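Local coordinates for protein beta-galactosidase (Bacteroides thetaiotaomicron, PDB 5MUJ) that probably acts as a glycoside hydrolase, releasing an arabinofuranose from chain B of the plant pectin rhamnogalacturonan II in the human gut, at residues A[143-148]-A[181-186]. Sequence-based numbering, arbitrary orientation.
Sequences KGRHWM and EWESLD
Trp182 does most of the touching here, reaching across to strand 146-148 with the outer rim of its six-membered ring. Trp182 CZ3 sits 3.7 Å from CB of Met148, and the carbonyl O of Trp147 meets that same CZ3 at the ring edge, 3.6 Å away. Next to this, CH2 touches CB of His146, whose imidazole turns off elsewhere. In Met148, a selenomethionine, CG anti to the backbone N (chi1 174°) and an extended second torsion carry SE over one indole face, 4.7 Å from the centroid of the Trp182 six-membered ring and offset toward the rim: a Met-aromatic contact. Further along, Arg145 and Glu183 form a salt bridge, NH2 to OE1 at 3.3 Å, the guanidinium approaching from above the carboxylate plane; NH1 adds a weak bond to the same oxygen. Both segments lead into strands of one four-stranded antiparallel sheet, a blade in what looks like a five-bladed beta-propeller, with strand 166-172 between them. Strand 166-172 supplies Ser171, whose OG takes a hydrogen bond from Arg145 NH2. With a leucine in place of Arg145, Glu183 would probably lose its cationic mate and Ser171 this donor. His180 stacks on the Trp182 indole, and Val109 of strand 104-110 also touches it.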
# COMPACT_ATOMS: atom_id res chain seq x y z
N LYS A 143 10.50 -21.02 1.67
CA LYS A 143 10.76 -21.90 2.80
C LYS A 143 9.46 -22.46 3.37
O LYS A 143 9.30 -22.61 4.59
CB LYS A 143 11.61 -21.19 3.86
CG LYS A 143 13.00 -20.86 3.34
CD LYS A 143 14.11 -21.20 4.32
CE LYS A 143 14.51 -20.02 5.19
NZ LYS A 143 15.74 -19.36 4.67
N GLY A 144 8.53 -22.75 2.46
CA GLY A 144 7.26 -23.35 2.79
C GLY A 144 6.25 -22.43 3.44
O GLY A 144 5.22 -22.91 3.92
N ARG A 145 6.53 -21.13 3.48
CA ARG A 145 5.67 -20.17 4.13
C ARG A 145 5.26 -19.06 3.18
O ARG A 145 5.96 -18.78 2.22
CB ARG A 145 6.40 -19.50 5.30
CG ARG A 145 6.98 -20.47 6.31
CD ARG A 145 7.53 -19.75 7.54
NE ARG A 145 7.34 -20.56 8.74
CZ ARG A 145 6.50 -20.33 9.75
NH1 ARG A 145 6.46 -21.21 10.73
NH2 ARG A 145 5.72 -19.24 9.82
N HIS A 146 4.12 -18.44 3.49
CA HIS A 146 3.75 -17.13 2.93
C HIS A 146 4.21 -16.05 3.89
O HIS A 146 4.32 -16.27 5.11
CB HIS A 146 2.25 -17.03 2.68
CG HIS A 146 1.76 -17.94 1.59
ND1 HIS A 146 1.78 -17.58 0.27
CD2 HIS A 146 1.24 -19.19 1.63
CE1 HIS A 146 1.28 -18.56 -0.46
NE2 HIS A 146 0.97 -19.56 0.34
N TRP A 147 4.53 -14.89 3.33
CA TRP A 147 5.19 -13.81 4.09
C TRP A 147 4.41 -12.50 3.96
O TRP A 147 3.61 -12.33 3.05
CB TRP A 147 6.62 -13.63 3.60
CG TRP A 147 7.43 -14.83 3.77
CD1 TRP A 147 7.48 -15.92 2.95
CD2 TRP A 147 8.31 -15.08 4.85
NE1 TRP A 147 8.34 -16.86 3.47
CE2 TRP A 147 8.87 -16.36 4.63
CE3 TRP A 147 8.67 -14.37 5.98
CZ2 TRP A 147 9.80 -16.92 5.51
CZ3 TRP A 147 9.60 -14.93 6.86
CH2 TRP A 147 10.15 -16.19 6.61
N MSE A 148 4.66 -11.60 4.89
CA MSE A 148 3.99 -10.31 4.99
C MSE A 148 4.89 -9.36 5.72
O MSE A 148 5.59 -9.77 6.65
CB MSE A 148 2.72 -10.52 5.80
CG MSE A 148 1.94 -9.27 6.15
SE MSE A 148 0.48 -9.70 7.39
CE MSE A 148 -0.79 -9.49 5.93
N GLU A 181 -4.27 -15.96 12.68
CA GLU A 181 -3.15 -15.06 13.04
C GLU A 181 -1.84 -15.52 12.40
O GLU A 181 -1.38 -16.64 12.58
CB GLU A 181 -2.98 -14.94 14.56
CG GLU A 181 -2.08 -13.77 15.01
CD GLU A 181 -2.78 -12.41 15.04
OE1 GLU A 181 -4.00 -12.29 14.79
OE2 GLU A 181 -2.12 -11.42 15.37
N TRP A 182 -1.22 -14.61 11.65
CA TRP A 182 0.10 -14.87 11.10
C TRP A 182 1.13 -14.63 12.24
O TRP A 182 0.84 -13.95 13.19
CB TRP A 182 0.35 -13.92 9.91
CG TRP A 182 -0.49 -14.16 8.68
CD1 TRP A 182 -1.82 -14.46 8.62
CD2 TRP A 182 -0.02 -14.14 7.34
NE1 TRP A 182 -2.20 -14.56 7.32
CE2 TRP A 182 -1.13 -14.39 6.50
CE3 TRP A 182 1.24 -13.89 6.76
CZ2 TRP A 182 -1.01 -14.43 5.11
CZ3 TRP A 182 1.35 -13.92 5.38
CH2 TRP A 182 0.24 -14.20 4.57
N GLU A 183 2.25 -15.32 12.17
CA GLU A 183 3.32 -15.23 13.17
C GLU A 183 4.23 -14.08 12.87
O GLU A 183 4.50 -13.77 11.72
CB GLU A 183 4.14 -16.52 13.15
CG GLU A 183 3.31 -17.74 13.52
CD GLU A 183 4.05 -19.05 13.52
OE1 GLU A 183 5.22 -19.11 13.05
OE2 GLU A 183 3.44 -20.05 13.99
N SER A 184 4.71 -13.45 13.91
CA SER A 184 5.59 -12.30 13.73
C SER A 184 6.81 -12.30 14.63
O SER A 184 6.86 -12.97 15.66
CB SER A 184 4.80 -11.03 13.83
OG SER A 184 4.21 -10.89 15.06
N LEU A 185 7.81 -11.58 14.14
CA LEU A 185 9.10 -11.42 14.88
C LEU A 185 8.97 -10.49 16.08
O LEU A 185 8.17 -9.56 16.09
CB LEU A 185 10.20 -10.95 13.96
CG LEU A 185 10.62 -11.91 12.84
CD1 LEU A 185 11.85 -11.37 12.15
CD2 LEU A 185 10.85 -13.35 13.33
N ASP A 186 9.82 -10.71 17.07
CA ASP A 186 9.77 -9.94 18.30
C ASP A 186 10.59 -8.63 18.29
O ASP A 186 10.64 -7.93 19.31
CB ASP A 186 10.17 -10.85 19.46
CG ASP A 186 9.09 -11.87 19.78
OD1 ASP A 186 8.00 -11.90 19.14
OD2 ASP A 186 9.31 -12.66 20.70